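TCR alpha chain (PDB 6LIR) pairs with the TCR beta chain to form the chicken alpha-beta T-cell receptor, which probably recognises peptide antigens presented by MHC molecules. Local coordinates at residues 2-7 against 101-106; 15-20 against 69-74; 34-39 against 81-86. All coordinates share one frame; numbering follows the deposited sequence.

Interaction 1: 2-7 against 101-106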
# COMPACT_ATOMS: atom_id res chain seq x y z
N VAL A 2 -8.08 -20.58 7.75
CA VAL A 2 -9.06 -19.69 7.14
C VAL A 2 -8.52 -19.29 5.78
O VAL A 2 -7.57 -18.51 5.68
CB VAL A 2 -9.33 -18.46 8.02
CG1 VAL A 2 -10.42 -17.61 7.41
CG2 VAL A 2 -9.74 -18.90 9.42
N GLN A 3 -9.12 -19.84 4.72
CA GLN A 3 -8.58 -19.74 3.37
C GLN A 3 -9.31 -18.69 2.55
O GLN A 3 -10.54 -18.57 2.61
CB GLN A 3 -8.66 -21.09 2.66
CG GLN A 3 -7.88 -22.19 3.35
CD GLN A 3 -8.41 -23.56 3.02
OE1 GLN A 3 -9.43 -23.99 3.56
NE2 GLN A 3 -7.72 -24.27 2.13
N GLN A 4 -8.54 -17.93 1.78
CA GLN A 4 -9.05 -16.91 0.87
C GLN A 4 -8.26 -16.99 -0.43
O GLN A 4 -7.09 -17.39 -0.44
CB GLN A 4 -8.93 -15.50 1.45
CG GLN A 4 -9.74 -15.23 2.70
CD GLN A 4 -9.64 -13.79 3.15
OE1 GLN A 4 -9.06 -13.49 4.20
NE2 GLN A 4 -10.18 -12.88 2.35
N GLU A 5 -8.90 -16.61 -1.53
CA GLU A 5 -8.17 -16.54 -2.78
C GLU A 5 -7.16 -15.39 -2.70
O GLU A 5 -7.48 -14.32 -2.18
CB GLU A 5 -9.13 -16.30 -3.95
CG GLU A 5 -10.07 -17.46 -4.22
CD GLU A 5 -9.33 -18.76 -4.50
OE1 GLU A 5 -8.83 -18.92 -5.64
OE2 GLU A 5 -9.25 -19.61 -3.59
N PRO A 6 -5.93 -15.60 -3.18
CA PRO A 6 -4.90 -14.56 -3.02
C PRO A 6 -5.27 -13.24 -3.68
O PRO A 6 -4.93 -12.17 -3.15
CB PRO A 6 -3.66 -15.20 -3.67
CG PRO A 6 -4.19 -16.27 -4.56
CD PRO A 6 -5.42 -16.79 -3.88
N SER A 7 -5.93 -13.27 -4.83
CA SER A 7 -6.23 -12.04 -5.54
C SER A 7 -7.56 -12.16 -6.27
O SER A 7 -8.04 -13.26 -6.56
CB SER A 7 -5.11 -11.67 -6.52
OG SER A 7 -4.85 -12.74 -7.41
N THR A 101 -6.05 -15.37 4.93
CA THR A 101 -4.82 -14.96 4.27
C THR A 101 -4.98 -13.66 3.48
O THR A 101 -3.98 -13.09 3.05
CB THR A 101 -4.34 -16.08 3.34
OG1 THR A 101 -5.46 -16.65 2.66
CG2 THR A 101 -3.63 -17.15 4.15
N GLY A 102 -6.21 -13.19 3.27
CA GLY A 102 -6.43 -11.94 2.58
C GLY A 102 -6.55 -12.08 1.08
O GLY A 102 -5.81 -12.84 0.45
N THR A 103 -7.52 -11.37 0.49
CA THR A 103 -7.72 -11.35 -0.95
C THR A 103 -7.45 -9.95 -1.46
O THR A 103 -8.08 -8.98 -1.01
CB THR A 103 -9.14 -11.80 -1.31
OG1 THR A 103 -9.28 -13.19 -0.97
CG2 THR A 103 -9.39 -11.63 -2.81
N ARG A 104 -6.51 -9.83 -2.40
CA ARG A 104 -6.10 -8.53 -2.93
C ARG A 104 -7.00 -8.18 -4.10
O ARG A 104 -6.89 -8.79 -5.18
CB ARG A 104 -4.63 -8.54 -3.37
CG ARG A 104 -4.22 -7.21 -3.92
CD ARG A 104 -2.73 -7.01 -4.10
NE ARG A 104 -2.55 -5.82 -4.87
CZ ARG A 104 -2.45 -4.59 -4.37
NH1 ARG A 104 -2.32 -3.50 -5.12
NH2 ARG A 104 -2.47 -4.42 -3.05
N LEU A 105 -7.90 -7.22 -3.90
CA LEU A 105 -8.85 -6.85 -4.94
C LEU A 105 -8.27 -5.73 -5.80
O LEU A 105 -7.78 -4.72 -5.28
CB LEU A 105 -10.19 -6.40 -4.35
CG LEU A 105 -11.18 -5.87 -5.39
CD1 LEU A 105 -11.51 -6.95 -6.42
CD2 LEU A 105 -12.46 -5.33 -4.74
N SER A 106 -8.35 -5.91 -7.11
CA SER A 106 -7.95 -4.92 -8.10
C SER A 106 -9.20 -4.50 -8.86
O SER A 106 -9.99 -5.36 -9.26
CB SER A 106 -6.90 -5.49 -9.06
OG SER A 106 -5.59 -5.24 -8.60
O HOH W 1 -5.54 -19.28 1.89
O HOH W 2 -11.17 -15.08 -1.47
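Gln4 and Pro6 bond to Gly102 and Arg104 in a mixed side-chain and backbone contact, where the N-terminal segment meets the last strand of the variable domain. The contact joins an irregular chain to a strand edge, and becomes a parallel beta bridge at Ser7 and Arg104. The two directions differ by 21°. The bond from Arg104 N to Pro6 O is 2.9 Å long and nearly straight, with the donor above the carbonyl plane.

The Gln4 side chain supplies the inner part. Its CG stands opposite its carbonyl carbon (chi1 -64°), and the extended chain carries the amide to Gly102. OE1 takes a weak bond from Gly102 N at 3.0 Å. The same oxygen accepts from Cys87 N, and NE2 donates to Tyr85 O, so the buried amide is held at both ends by backbone. Gln4 CB packs on Thr103 OG1 at 3.4 Å. Gly102 has a positive phi of 89°, a conformation suited to glycine.

Thr103 OG1 is modelled 2.4 Å from Glu5 O, a distance so short that its exact value is doubtful. A water 2.7 Å from Thr103 OG1 donates to it and accepts from Glu5 N. A second water accepts from Gln4 N and lies 2.7 Å from Thr101 OG1. The extended Arg104 side chain leads away and forms a salt bridge with Glu170 of the TCR beta chain.

Gln3 bonds to Ser21 of strand 16-21, whereas Ser7 joins strand 97-108. This sheet switch of the first strand, against the Phe-Gly-X-Gly bulge of the J segment, is typical of V-type immunoglobulin domains.

Interaction 2: 15-20 against 69-74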
# COMPACT_ATOMS: atom_id res chain seq x y z
N GLY A 15 -19.92 -5.92 -10.00
CA GLY A 15 -19.82 -6.54 -8.69
C GLY A 15 -18.91 -7.75 -8.67
O GLY A 15 -18.68 -8.42 -9.69
N ILE A 16 -18.37 -8.05 -7.49
CA ILE A 16 -17.48 -9.20 -7.34
C ILE A 16 -17.66 -9.81 -5.95
O ILE A 16 -17.89 -9.11 -4.96
CB ILE A 16 -16.01 -8.81 -7.59
CG1 ILE A 16 -15.14 -10.07 -7.65
CG2 ILE A 16 -15.51 -7.84 -6.52
CD1 ILE A 16 -13.72 -9.83 -8.10
N ASN A 17 -17.54 -11.13 -5.91
CA ASN A 17 -17.69 -11.93 -4.71
C ASN A 17 -16.32 -12.31 -4.17
O ASN A 17 -15.46 -12.79 -4.92
CB ASN A 17 -18.51 -13.19 -5.01
CG ASN A 17 -19.11 -13.81 -3.77
OD1 ASN A 17 -19.68 -13.11 -2.92
ND2 ASN A 17 -18.98 -15.12 -3.65
N ILE A 18 -16.11 -12.11 -2.87
CA ILE A 18 -14.86 -12.49 -2.22
C ILE A 18 -15.20 -13.57 -1.20
O ILE A 18 -15.95 -13.32 -0.25
CB ILE A 18 -14.16 -11.29 -1.56
CG1 ILE A 18 -13.94 -10.18 -2.59
CG2 ILE A 18 -12.82 -11.71 -0.96
CD1 ILE A 18 -13.15 -9.01 -2.04
N THR A 19 -14.70 -14.78 -1.42
CA THR A 19 -15.03 -15.93 -0.60
C THR A 19 -14.09 -16.07 0.59
O THR A 19 -12.99 -15.51 0.63
CB THR A 19 -14.99 -17.22 -1.42
OG1 THR A 19 -13.67 -17.44 -1.91
CG2 THR A 19 -15.96 -17.15 -2.60
N CYS A 20 -14.51 -16.89 1.55
CA CYS A 20 -13.72 -17.21 2.73
C CYS A 20 -14.19 -18.57 3.22
O CYS A 20 -15.38 -18.74 3.50
CB CYS A 20 -13.87 -16.14 3.82
SG CYS A 20 -13.06 -16.52 5.39
N SER A 69 -18.19 -21.04 6.27
CA SER A 69 -17.74 -20.24 5.14
C SER A 69 -18.59 -18.98 5.08
O SER A 69 -19.69 -18.92 5.66
CB SER A 69 -17.84 -21.00 3.81
OG SER A 69 -19.18 -21.29 3.50
N SER A 70 -18.08 -17.97 4.38
CA SER A 70 -18.83 -16.75 4.14
C SER A 70 -18.36 -16.13 2.84
O SER A 70 -17.37 -16.55 2.24
CB SER A 70 -18.68 -15.77 5.31
OG SER A 70 -17.43 -15.09 5.24
N ALA A 71 -19.09 -15.11 2.40
CA ALA A 71 -18.79 -14.44 1.14
C ALA A 71 -19.14 -12.97 1.27
O ALA A 71 -20.23 -12.63 1.74
CB ALA A 71 -19.57 -15.07 -0.03
N LEU A 72 -18.21 -12.12 0.87
CA LEU A 72 -18.41 -10.68 0.85
C LEU A 72 -18.67 -10.25 -0.59
O LEU A 72 -17.80 -10.39 -1.46
CB LEU A 72 -17.19 -9.95 1.40
CG LEU A 72 -17.35 -8.43 1.47
CD1 LEU A 72 -18.42 -8.06 2.49
CD2 LEU A 72 -16.03 -7.75 1.80
N TRP A 73 -19.87 -9.75 -0.84
CA TRP A 73 -20.26 -9.28 -2.17
C TRP A 73 -20.15 -7.77 -2.19
O TRP A 73 -20.77 -7.09 -1.38
CB TRP A 73 -21.69 -9.72 -2.50
CG TRP A 73 -22.25 -9.08 -3.76
CD1 TRP A 73 -23.19 -8.10 -3.84
CD2 TRP A 73 -21.89 -9.40 -5.12
NE1 TRP A 73 -23.45 -7.79 -5.16
CE2 TRP A 73 -22.66 -8.57 -5.96
CE3 TRP A 73 -20.99 -10.30 -5.70
CZ2 TRP A 73 -22.56 -8.61 -7.35
CZ3 TRP A 73 -20.89 -10.34 -7.08
CH2 TRP A 73 -21.67 -9.51 -7.89
N LEU A 74 -19.33 -7.25 -3.10
CA LEU A 74 -19.24 -5.82 -3.35
C LEU A 74 -20.13 -5.49 -4.55
O LEU A 74 -19.87 -5.97 -5.65
CB LEU A 74 -17.79 -5.41 -3.62
CG LEU A 74 -16.81 -5.38 -2.44
CD1 LEU A 74 -16.34 -6.78 -2.07
CD2 LEU A 74 -15.62 -4.49 -2.78
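Trp73 lays its indole across the backbone of Gly15 and Ile16 on the outer face of two antiparallel strands. Ile16 N sits over one ring face, 3.4 Å from Trp73 CZ3. Asn17 CB meets the ring at its edge, in plane, 3.9 Å from Trp73 CE3. Trp73 CG is anti to its backbone N (chi1 170°), which puts the indole beside the neighbouring strand. The Asn17 amide reaches across to the partner strand, with Asn17 OD1 3.5 Å from Ala71 CB.

The opposite face is mostly apolar. Ile18 CD1 meets Leu74 CD1 at an angle, 3.9 Å away. Leu72 CB lies 4.4 Å from Ile18 CB. Cys20 and Ser70 continue this face, Cys20 CB lying 4.0 Å from Ser70 OG.

Three hydrogen-bonded pairs join the strands. Ile18 N to Leu72 O and Leu72 N to Ile18 O are both 2.8 Å. The bond from Cys20 N to Ser70 O is weak.

Strand 16-21 is outermost in its sheet within this chain, and 59-63 flanks 69-74 on the other edge. The Ile18, Leu72 and Leu74 side chains face Trp32, Tyr85 and Leu105 of the second sheet. Ser70 OG bonds to Trp32 NE1, and Cys20 crosses to Cys87 of strand 84-90 by the disulfide.

Interaction 3: 34-39 against 81-86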
# COMPACT_ATOMS: atom_id res chain seq x y z
N ARG A 34 -10.77 -4.58 5.51
CA ARG A 34 -10.06 -4.26 4.28
C ARG A 34 -8.89 -3.35 4.61
O ARG A 34 -9.00 -2.46 5.47
CB ARG A 34 -10.98 -3.65 3.22
CG ARG A 34 -11.31 -2.19 3.36
CD ARG A 34 -12.04 -1.71 2.12
NE ARG A 34 -12.63 -0.39 2.29
CZ ARG A 34 -13.36 0.23 1.36
NH1 ARG A 34 -13.59 -0.37 0.20
NH2 ARG A 34 -13.86 1.43 1.61
N GLN A 35 -7.77 -3.60 3.97
CA GLN A 35 -6.54 -2.86 4.21
C GLN A 35 -6.21 -2.10 2.93
O GLN A 35 -5.77 -2.69 1.94
CB GLN A 35 -5.39 -3.76 4.63
CG GLN A 35 -4.09 -2.99 4.78
CD GLN A 35 -2.86 -3.86 4.71
OE1 GLN A 35 -1.77 -3.38 4.41
NE2 GLN A 35 -3.01 -5.15 5.02
N LEU A 36 -6.47 -0.81 2.94
CA LEU A 36 -6.14 0.09 1.86
C LEU A 36 -4.64 0.41 1.88
O LEU A 36 -4.00 0.35 2.93
CB LEU A 36 -6.95 1.38 1.99
CG LEU A 36 -8.46 1.26 1.82
CD1 LEU A 36 -9.15 2.46 2.46
CD2 LEU A 36 -8.85 1.16 0.35
N PRO A 37 -4.06 0.71 0.72
CA PRO A 37 -2.63 1.05 0.67
C PRO A 37 -2.30 2.21 1.61
O PRO A 37 -3.02 3.21 1.67
CB PRO A 37 -2.42 1.44 -0.80
CG PRO A 37 -3.46 0.68 -1.54
CD PRO A 37 -4.66 0.64 -0.63
N GLY A 38 -1.23 2.02 2.37
CA GLY A 38 -0.78 2.97 3.37
C GLY A 38 -1.70 3.09 4.56
O GLY A 38 -1.81 4.17 5.15
N ARG A 39 -2.34 1.99 4.95
CA ARG A 39 -3.28 1.97 6.06
C ARG A 39 -3.30 0.57 6.64
O ARG A 39 -2.79 -0.38 6.05
CB ARG A 39 -4.68 2.44 5.63
CG ARG A 39 -4.80 3.96 5.48
CD ARG A 39 -6.13 4.50 5.95
NE ARG A 39 -6.19 4.68 7.40
CZ ARG A 39 -5.67 5.72 8.06
NH1 ARG A 39 -5.05 6.69 7.40
NH2 ARG A 39 -5.77 5.78 9.38
N ASP A 81 -12.05 1.10 -3.94
CA ASP A 81 -12.32 -0.16 -3.24
C ASP A 81 -11.23 -1.20 -3.47
O ASP A 81 -11.33 -2.31 -2.94
CB ASP A 81 -13.67 -0.73 -3.68
CG ASP A 81 -14.82 0.18 -3.31
OD1 ASP A 81 -14.86 0.63 -2.14
OD2 ASP A 81 -15.68 0.44 -4.17
N ALA A 82 -10.19 -0.86 -4.23
CA ALA A 82 -9.05 -1.75 -4.40
C ALA A 82 -8.28 -1.84 -3.08
O ALA A 82 -7.73 -0.84 -2.60
CB ALA A 82 -8.14 -1.24 -5.52
N ALA A 83 -8.26 -3.03 -2.49
CA ALA A 83 -7.62 -3.23 -1.20
C ALA A 83 -7.44 -4.73 -1.00
O ALA A 83 -7.85 -5.55 -1.82
CB ALA A 83 -8.43 -2.62 -0.06
N VAL A 84 -6.84 -5.07 0.13
CA VAL A 84 -6.71 -6.45 0.56
C VAL A 84 -7.82 -6.69 1.56
O VAL A 84 -7.90 -6.02 2.60
CB VAL A 84 -5.33 -6.74 1.17
CG1 VAL A 84 -5.27 -8.17 1.69
CG2 VAL A 84 -4.24 -6.50 0.13
N TYR A 85 -8.71 -7.63 1.24
CA TYR A 85 -9.89 -7.90 2.05
C TYR A 85 -9.65 -9.15 2.90
O TYR A 85 -9.30 -10.21 2.37
CB TYR A 85 -11.12 -8.08 1.17
CG TYR A 85 -11.61 -6.77 0.58
CD1 TYR A 85 -10.98 -6.20 -0.53
CD2 TYR A 85 -12.69 -6.11 1.13
CE1 TYR A 85 -11.43 -5.01 -1.06
CE2 TYR A 85 -13.14 -4.91 0.61
CZ TYR A 85 -12.51 -4.37 -0.49
OH TYR A 85 -12.96 -3.18 -1.00
N TYR A 86 -9.82 -9.01 4.21
CA TYR A 86 -9.57 -10.07 5.17
C TYR A 86 -10.88 -10.52 5.81
O TYR A 86 -11.69 -9.69 6.24
CB TYR A 86 -8.63 -9.60 6.29
CG TYR A 86 -7.18 -9.44 5.90
CD1 TYR A 86 -6.33 -10.54 5.86
CD2 TYR A 86 -6.65 -8.19 5.61
CE1 TYR A 86 -5.00 -10.40 5.52
CE2 TYR A 86 -5.32 -8.04 5.27
CZ TYR A 86 -4.50 -9.15 5.23
OH TYR A 86 -3.17 -9.01 4.89
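Arg34 packs on Tyr85 and pairs with Asp81, the two residues that form a tyrosine corner, the Greek-key motif in which a tyrosine hydroxyl bonds back to the chain four residues earlier.

The tight part lies between strand 29-35 and the start of strand 84-90. Arg34 CB sits over one face of the Tyr85 ring, 3.9 Å from its centroid, in a CH-pi contact. The CG of Arg34 lies between its backbone N and carbonyl carbon (chi1 80°), and the extended chain runs alongside the ring. Gln35 N and Val84 O bond at 2.8 Å, and Val84 N returns a longer bond to Gln35 O.

Beyond Gln35 the contact loosens. Leu36 CD2 touches Ala83 CB at 3.8 Å, and Pro37 CD approaches Ala82 O, at 3.9 Å. The type II turn from Leu36 to Arg39 then leaves, and Gly38 is poorly ordered. Pro37 packs on Glu170 of the TCR beta chain.

At the buried end, Arg34 NH1 forms a salt bridge with Asp81 OD1 at 2.8 Å, on the anti side of the carboxylate. In the same guanidinium plane NH1 donates to Tyr85 OH at 3.1 Å, and that hydroxyl in turn donates to Asp81 O, in the carbonyl plane, at 2.7 Å.

In the fold
All three contacts lie in the variable domain. Along the chain the segments run 2-7, 15-20, 34-39, 69-74, 81-86 and 101-106. Interaction 1 therefore encloses the other two, whose segments alternate. Its centre is about 10 Å from that of interaction 2 and about 11 Å from that of interaction 3; the last two are about 15 Å apart. Interactions 1 and 3 share one sheet, where strands 84-90 and 97-108 are neighbours. Interaction 2 belongs to the facing sheet. Tyr85 packs on Ile18, Leu72 and Leu74, and Leu105 also meets Leu74. Together the contacts tie both sheets of the sandwich, and interactions 1 and 3 reach the TCR beta chain.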